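Deseasin MCP-01 (Pseudoalteromonas sp., PDB 3VV3) is a subtilisin-family serine protease that degrades collagen by cleaving its peptide bonds. Local coordinates at residues D101-A115 with I254-Y266. Sequence-based numbering, arbitrary orientation.
Sequences DDEGHGTHVSGTIGA and ILSTVPGNSYATY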
ATOM      1  N   ASP A 101     -14.155   9.414   2.024  1.00  7.56           N
ATOM      2  CA  ASP A 101     -12.778   8.960   1.946  1.00  5.40           C
ATOM      3  C   ASP A 101     -11.823  10.135   1.737  1.00  8.17           C
ATOM      4  O   ASP A 101     -11.902  10.844   0.727  1.00  9.75           O
ATOM      5  CB  ASP A 101     -12.655   7.993   0.777  1.00  6.28           C
ATOM      6  CG  ASP A 101     -11.293   7.345   0.687  1.00  7.29           C
ATOM      7  OD1 ASP A 101     -10.487   7.482   1.639  1.00  7.46           O
ATOM      8  OD2 ASP A 101     -11.046   6.675  -0.344  1.00  6.54           O
ATOM      9  N   ASP A 102     -10.921  10.330   2.692  1.00  8.60           N
ATOM     10  CA  ASP A 102      -9.898  11.373   2.588  1.00  8.48           C
ATOM     11  C   ASP A 102      -8.512  10.753   2.445  1.00  9.09           C
ATOM     12  O   ASP A 102      -7.503  11.428   2.654  1.00  8.88           O
ATOM     13  CB  ASP A 102      -9.941  12.305   3.805  1.00  8.73           C
ATOM     14  CG  ASP A 102      -9.798  11.558   5.119  1.00  9.48           C
ATOM     15  OD1 ASP A 102      -9.568  10.331   5.089  1.00  6.23           O
ATOM     16  OD2 ASP A 102      -9.919  12.201   6.183  1.00  8.56           O
ATOM     17  N   GLU A 103      -8.471   9.471   2.087  1.00  7.55           N
ATOM     18  CA  GLU A 103      -7.200   8.750   1.939  1.00  7.44           C
ATOM     19  C   GLU A 103      -7.042   8.200   0.532  1.00  7.53           C
ATOM     20  O   GLU A 103      -6.022   8.442  -0.122  1.00  9.92           O
ATOM     21  CB  GLU A 103      -7.101   7.614   2.962  1.00  7.38           C
ATOM     22  CG  GLU A 103      -5.662   7.180   3.274  1.00  8.08           C
ATOM     23  CD  GLU A 103      -5.014   6.390   2.149  1.00 12.47           C
ATOM     24  OE1 GLU A 103      -5.727   5.643   1.447  1.00  9.29           O
ATOM     25  OE2 GLU A 103      -3.779   6.501   1.970  1.00  9.31           O
ATOM     26  N   GLY A 104      -8.044   7.452   0.074  1.00  6.10           N
ATOM     27  CA  GLY A 104      -8.059   6.924  -1.287  1.00  8.67           C
ATOM     28  C   GLY A 104      -8.359   5.441  -1.430  1.00  5.53           C
ATOM     29  O   GLY A 104      -8.984   5.000  -2.408  1.00  6.38           O
ATOM     30  N   HIS A 105      -7.893   4.659  -0.459  1.00  6.51           N
ATOM     31  CA  HIS A 105      -7.941   3.205  -0.541  1.00  7.17           C
ATOM     32  C   HIS A 105      -9.383   2.683  -0.634  1.00  5.62           C
ATOM     33  O   HIS A 105      -9.696   1.810  -1.457  1.00  5.46           O
ATOM     34  CB  HIS A 105      -7.221   2.624   0.683  1.00  9.24           C
ATOM     35  CG  HIS A 105      -6.975   1.152   0.611  1.00 11.11           C
ATOM     36  ND1 HIS A 105      -7.851   0.225   1.136  1.00 19.35           N
ATOM     37  CD2 HIS A 105      -5.944   0.442   0.090  1.00 18.40           C
ATOM     38  CE1 HIS A 105      -7.382  -0.993   0.929  1.00 11.65           C
ATOM     39  NE2 HIS A 105      -6.224  -0.888   0.295  1.00 19.94           N
ATOM     40  N   GLY A 106     -10.257   3.210   0.215  1.00  6.25           N
ATOM     41  CA  GLY A 106     -11.630   2.733   0.271  1.00  6.28           C
ATOM     42  C   GLY A 106     -12.396   3.036  -0.999  1.00  6.55           C
ATOM     43  O   GLY A 106     -13.278   2.277  -1.405  1.00  5.08           O
ATOM     44  N   THR A 107     -12.065   4.156  -1.627  1.00  4.58           N
ATOM     45  CA  THR A 107     -12.717   4.538  -2.876  1.00  5.20           C
ATOM     46  C   THR A 107     -12.266   3.624  -4.001  1.00  5.98           C
ATOM     47  O   THR A 107     -13.049   3.262  -4.884  1.00  6.29           O
ATOM     48  CB  THR A 107     -12.412   5.997  -3.215  1.00  8.31           C
ATOM     49  OG1 THR A 107     -12.937   6.826  -2.174  1.00  5.59           O
ATOM     50  CG2 THR A 107     -13.042   6.402  -4.564  1.00  6.01           C
ATOM     51  N   HIS A 108     -10.996   3.238  -3.951  1.00  3.42           N
ATOM     52  CA  HIS A 108     -10.441   2.333  -4.947  1.00  4.86           C
ATOM     53  C   HIS A 108     -11.148   0.975  -4.901  1.00  7.46           C
ATOM     54  O   HIS A 108     -11.610   0.469  -5.933  1.00  5.14           O
ATOM     55  CB  HIS A 108      -8.925   2.188  -4.747  1.00  6.29           C
ATOM     56  CG  HIS A 108      -8.217   1.618  -5.937  1.00  6.25           C
ATOM     57  ND1 HIS A 108      -8.139   0.262  -6.175  1.00  5.56           N
ATOM     58  CD2 HIS A 108      -7.559   2.224  -6.956  1.00  7.61           C
ATOM     59  CE1 HIS A 108      -7.462   0.054  -7.294  1.00  6.78           C
ATOM     60  NE2 HIS A 108      -7.100   1.226  -7.786  1.00  5.78           N
ATOM     61  N   VAL A 109     -11.256   0.384  -3.712  1.00  5.61           N
ATOM     62  CA  VAL A 109     -11.926  -0.905  -3.606  1.00  5.81           C
ATOM     63  C   VAL A 109     -13.409  -0.764  -3.973  1.00  4.81           C
ATOM     64  O   VAL A 109     -13.981  -1.653  -4.604  1.00  5.13           O
ATOM     65  CB  VAL A 109     -11.731  -1.591  -2.222  1.00  7.88           C
ATOM     66  CG1 VAL A 109     -10.244  -1.719  -1.897  1.00  6.47           C
ATOM     67  CG2 VAL A 109     -12.435  -0.836  -1.126  1.00 10.30           C
ATOM     68  N   SER A 110     -14.022   0.358  -3.596  1.00  3.85           N
ATOM     69  CA  SER A 110     -15.420   0.595  -3.960  1.00  4.00           C
ATOM     70  C   SER A 110     -15.651   0.585  -5.475  1.00  5.77           C
ATOM     71  O   SER A 110     -16.624   0.000  -5.963  1.00  6.01           O
ATOM     72  CB  SER A 110     -15.932   1.901  -3.339  1.00  6.35           C
ATOM     73  OG  SER A 110     -15.916   1.825  -1.921  1.00  6.21           O
ATOM     74  N   GLY A 111     -14.755   1.227  -6.220  1.00  6.08           N
ATOM     75  CA  GLY A 111     -14.858   1.266  -7.676  1.00  6.83           C
ATOM     76  C   GLY A 111     -14.741  -0.106  -8.322  1.00  8.16           C
ATOM     77  O   GLY A 111     -15.355  -0.382  -9.349  1.00  6.60           O
ATOM     78  N   THR A 112     -13.956  -0.986  -7.715  1.00  5.31           N
ATOM     79  CA  THR A 112     -13.836  -2.348  -8.228  1.00  3.87           C
ATOM     80  C   THR A 112     -15.130  -3.137  -8.005  1.00  7.73           C
ATOM     81  O   THR A 112     -15.575  -3.894  -8.864  1.00  6.63           O
ATOM     82  CB  THR A 112     -12.622  -3.054  -7.596  1.00  5.85           C
ATOM     83  OG1 THR A 112     -11.430  -2.376  -8.013  1.00  6.19           O
ATOM     84  CG2 THR A 112     -12.548  -4.540  -8.005  1.00  6.75           C
ATOM     85  N   ILE A 113     -15.740  -2.937  -6.846  1.00  4.36           N
ATOM     86  CA  ILE A 113     -17.032  -3.533  -6.549  1.00  3.90           C
ATOM     87  C   ILE A 113     -18.128  -2.979  -7.460  1.00  5.22           C
ATOM     88  O   ILE A 113     -18.947  -3.739  -7.987  1.00  6.27           O
ATOM     89  CB  ILE A 113     -17.430  -3.259  -5.080  1.00  5.42           C
ATOM     90  CG1 ILE A 113     -16.542  -4.074  -4.130  1.00  6.58           C
ATOM     91  CG2 ILE A 113     -18.912  -3.582  -4.844  1.00  7.23           C
ATOM     92  CD1 ILE A 113     -16.598  -3.569  -2.695  1.00  4.99           C
ATOM     93  N   GLY A 114     -18.137  -1.663  -7.651  1.00  6.06           N
ATOM     94  CA  GLY A 114     -19.294  -1.025  -8.259  1.00  7.47           C
ATOM     95  C   GLY A 114     -19.178   0.374  -8.845  1.00  8.98           C
ATOM     96  O   GLY A 114     -20.115   1.167  -8.725  1.00 10.06           O
ATOM     97  N   ALA A 115     -18.069   0.689  -9.513  1.00  7.27           N
ATOM     98  CA  ALA A 115     -18.054   1.903 -10.328  1.00  6.78           C
ATOM     99  C   ALA A 115     -19.202   1.819 -11.348  1.00  7.06           C
ATOM    100  O   ALA A 115     -19.435   0.767 -11.931  1.00  8.31           O
ATOM    101  CB  ALA A 115     -16.713   2.077 -11.043  1.00  8.32           C
ATOM    102  N   ILE A 254      -4.473  -3.013 -10.661  1.00  5.50           N
ATOM    103  CA  ILE A 254      -5.907  -2.775 -10.810  1.00  4.69           C
ATOM    104  C   ILE A 254      -6.224  -1.276 -10.838  1.00  6.16           C
ATOM    105  O   ILE A 254      -5.974  -0.547  -9.872  1.00  5.89           O
ATOM    106  CB  ILE A 254      -6.714  -3.460  -9.679  1.00  6.45           C
ATOM    107  CG1 ILE A 254      -6.381  -4.960  -9.593  1.00  6.48           C
ATOM    108  CG2 ILE A 254      -8.222  -3.210  -9.866  1.00  6.45           C
ATOM    109  CD1 ILE A 254      -6.603  -5.737 -10.881  1.00  8.15           C
ATOM    110  N   LEU A 255      -6.770  -0.818 -11.963  1.00  4.32           N
ATOM    111  CA  LEU A 255      -7.202   0.564 -12.100  1.00  4.65           C
ATOM    112  C   LEU A 255      -8.588   0.735 -11.487  1.00  5.59           C
ATOM    113  O   LEU A 255      -9.479  -0.068 -11.740  1.00  8.13           O
ATOM    114  CB  LEU A 255      -7.256   0.944 -13.580  1.00  7.38           C
ATOM    115  CG  LEU A 255      -7.752   2.358 -13.899  1.00  7.61           C
ATOM    116  CD1 LEU A 255      -6.752   3.404 -13.427  1.00  8.48           C
ATOM    117  CD2 LEU A 255      -8.026   2.504 -15.390  1.00 11.24           C
ATOM    118  N   SER A 256      -8.775   1.791 -10.703  1.00  5.38           N
ATOM    119  CA  SER A 256     -10.080   2.056 -10.121  1.00  6.57           C
ATOM    120  C   SER A 256     -10.212   3.527  -9.753  1.00  8.25           C
ATOM    121  O   SER A 256      -9.300   4.328  -9.981  1.00  7.36           O
ATOM    122  CB  SER A 256     -10.311   1.164  -8.891  1.00  8.08           C
ATOM    123  OG  SER A 256     -11.669   1.213  -8.462  1.00  7.41           O
ATOM    124  N   THR A 257     -11.363   3.874  -9.195  1.00  6.96           N
ATOM    125  CA  THR A 257     -11.645   5.223  -8.727  1.00  6.56           C
ATOM    126  C   THR A 257     -10.829   5.616  -7.497  1.00  7.61           C
ATOM    127  O   THR A 257     -10.663   4.811  -6.577  1.00  8.63           O
ATOM    128  CB  THR A 257     -13.130   5.328  -8.323  1.00  6.68           C
ATOM    129  OG1 THR A 257     -13.469   4.209  -7.490  1.00  6.20           O
ATOM    130  CG2 THR A 257     -14.032   5.289  -9.558  1.00  7.51           C
ATOM    131  N   VAL A 258     -10.353   6.860  -7.473  1.00  5.92           N
ATOM    132  CA  VAL A 258      -9.815   7.473  -6.253  1.00  7.86           C
ATOM    133  C   VAL A 258     -10.409   8.879  -6.082  1.00  6.53           C
ATOM    134  O   VAL A 258     -10.928   9.451  -7.038  1.00 10.12           O
ATOM    135  CB  VAL A 258      -8.273   7.532  -6.236  1.00  8.16           C
ATOM    136  CG1 VAL A 258      -7.679   6.112  -6.228  1.00  8.47           C
ATOM    137  CG2 VAL A 258      -7.750   8.329  -7.423  1.00  9.72           C
ATOM    138  N   PRO A 259     -10.341   9.439  -4.867  1.00  9.42           N
ATOM    139  CA  PRO A 259     -10.980  10.739  -4.624  1.00  9.84           C
ATOM    140  C   PRO A 259     -10.443  11.872  -5.503  1.00 12.11           C
ATOM    141  O   PRO A 259      -9.377  11.759  -6.112  1.00 17.21           O
ATOM    142  CB  PRO A 259     -10.687  11.002  -3.143  1.00 11.88           C
ATOM    143  CG  PRO A 259     -10.528   9.620  -2.551  1.00  8.97           C
ATOM    144  CD  PRO A 259      -9.795   8.859  -3.627  1.00  9.54           C
ATOM    145  N   GLY A 260     -11.196  12.963  -5.568  1.00 14.78           N
ATOM    146  CA  GLY A 260     -10.851  14.058  -6.456  1.00 19.30           C
ATOM    147  C   GLY A 260     -11.123  13.730  -7.915  1.00 14.90           C
ATOM    148  O   GLY A 260     -10.368  14.146  -8.795  1.00 16.33           O
ATOM    149  N   ASN A 261     -12.185  12.963  -8.166  1.00 11.39           N
ATOM    150  CA  ASN A 261     -12.619  12.648  -9.530  1.00 11.62           C
ATOM    151  C   ASN A 261     -11.473  12.130 -10.391  1.00 16.77           C
ATOM    152  O   ASN A 261     -11.289  12.558 -11.534  1.00 17.82           O
ATOM    153  CB  ASN A 261     -13.262  13.877 -10.186  1.00 12.87           C
ATOM    154  CG  ASN A 261     -13.894  13.565 -11.531  1.00 14.29           C
ATOM    155  OD1 ASN A 261     -14.235  12.421 -11.823  1.00 17.63           O
ATOM    156  ND2 ASN A 261     -14.056  14.593 -12.360  1.00 20.15           N
ATOM    157  N   SER A 262     -10.703  11.204  -9.836  1.00 13.02           N
ATOM    158  CA  SER A 262      -9.548  10.660 -10.535  1.00 14.16           C
ATOM    159  C   SER A 262      -9.571   9.136 -10.528  1.00 12.88           C
ATOM    160  O   SER A 262     -10.490   8.515  -9.989  1.00  7.41           O
ATOM    161  CB  SER A 262      -8.246  11.158  -9.896  1.00 16.91           C
ATOM    162  OG  SER A 262      -8.168  12.576  -9.896  1.00 25.69           O
ATOM    163  N   TYR A 263      -8.547   8.548 -11.137  1.00 11.07           N
ATOM    164  CA  TYR A 263      -8.411   7.102 -11.228  1.00  8.76           C
ATOM    165  C   TYR A 263      -6.951   6.769 -10.996  1.00 14.14           C
ATOM    166  O   TYR A 263      -6.072   7.564 -11.321  1.00 12.43           O
ATOM    167  CB  TYR A 263      -8.887   6.602 -12.602  1.00  6.92           C
ATOM    168  CG  TYR A 263     -10.286   7.085 -12.886  1.00  8.53           C
ATOM    169  CD1 TYR A 263     -10.511   8.357 -13.411  1.00 12.43           C
ATOM    170  CD2 TYR A 263     -11.383   6.306 -12.567  1.00  8.16           C
ATOM    171  CE1 TYR A 263     -11.794   8.824 -13.639  1.00 10.83           C
ATOM    172  CE2 TYR A 263     -12.674   6.760 -12.791  1.00  8.58           C
ATOM    173  CZ  TYR A 263     -12.876   8.018 -13.325  1.00 11.15           C
ATOM    174  OH  TYR A 263     -14.164   8.466 -13.540  1.00  9.80           O
ATOM    175  N   ALA A 264      -6.698   5.605 -10.408  1.00  8.85           N
ATOM    176  CA  ALA A 264      -5.334   5.200 -10.121  1.00  9.89           C
ATOM    177  C   ALA A 264      -5.210   3.689 -10.128  1.00  9.84           C
ATOM    178  O   ALA A 264      -6.189   2.967  -9.922  1.00  6.49           O
ATOM    179  CB  ALA A 264      -4.885   5.759  -8.778  1.00  9.71           C
ATOM    180  N   THR A 265      -3.993   3.216 -10.362  1.00  7.48           N
ATOM    181  CA  THR A 265      -3.717   1.788 -10.409  1.00  5.91           C
ATOM    182  C   THR A 265      -2.980   1.377  -9.138  1.00  8.61           C
ATOM    183  O   THR A 265      -1.918   1.927  -8.826  1.00  9.56           O
ATOM    184  CB  THR A 265      -2.884   1.437 -11.655  1.00  6.87           C
ATOM    185  OG1 THR A 265      -3.640   1.758 -12.826  1.00  8.09           O
ATOM    186  CG2 THR A 265      -2.525  -0.042 -11.682  1.00  6.01           C
ATOM    187  N   TYR A 266      -3.562   0.431  -8.402  1.00  5.85           N
ATOM    188  CA  TYR A 266      -2.976  -0.107  -7.172  1.00  6.79           C
ATOM    189  C   TYR A 266      -2.803  -1.609  -7.328  1.00  5.93           C
ATOM    190  O   TYR A 266      -3.511  -2.256  -8.105  1.00  5.65           O
ATOM    191  CB  TYR A 266      -3.910   0.081  -5.964  1.00  9.16           C
ATOM    192  CG  TYR A 266      -4.174   1.486  -5.452  1.00 13.92           C
ATOM    193  CD1 TYR A 266      -3.811   2.611  -6.167  1.00 20.88           C
ATOM    194  CD2 TYR A 266      -4.818   1.666  -4.230  1.00 21.29           C
ATOM    195  CE1 TYR A 266      -4.078   3.891  -5.665  1.00 17.19           C
ATOM    196  CE2 TYR A 266      -5.084   2.920  -3.733  1.00 19.08           C
ATOM    197  CZ  TYR A 266      -4.713   4.027  -4.450  1.00 20.03           C
ATOM    198  OH  TYR A 266      -4.986   5.274  -3.932  1.00 30.28           O
TER
HETATM  199  O   HOH W   1      -4.329   5.323  -1.131  1.00 22.78           O
HETATM  200  O   HOH W   2     -11.269  -2.047 -10.827  1.00  7.47           O
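From helix 105-114, His108 slots its imidazole between Ser256 and Tyr266 of hairpin 254-266. With CG anti to the backbone N (chi1 -163°), the ring points its NE2 edge at the hairpin backbone. Ser256 CB sits over the centre of one face, 3.3 Å from the ring centroid, in a CH-pi contact. Tyr266 covers the opposite face as an offset stack, centroids 4.1 Å apart and planes at 5°. At the ring edge, His108 NE2 donates to Ala264 O at 2.9 Å, a bent bond. Ser256 OG returns a bond to His108 O at 2.6 Å, in the carbonyl plane on a lone pair. Next to it, Thr257 OG1 donates to Thr107 O at 2.8 Å. Both hydroxyls lie against Gly111 CA, where a side chain would clash. Pro259 packs on the start of the helix, its CD 3.5 Å from Gly104 CA and its CG against Thr107 OG1 and Asp101 OD2. Asp101 OD2 takes bonds from Thr107 N and OG1, while OD1 accepts from Glu103 N, an Asx turn, and from Gly104 N. An alanine at Asp101 is likely to leave Glu103 N and the Thr107 hydroxyl without this acceptor and loosen the turn before the helix. His105, which bonds Asp50 and weakly Ser270 in a probable catalytic triad, begins this helix. Thus a stacked imidazole and two hydroxyls join this helix to the hairpin in a buried interface.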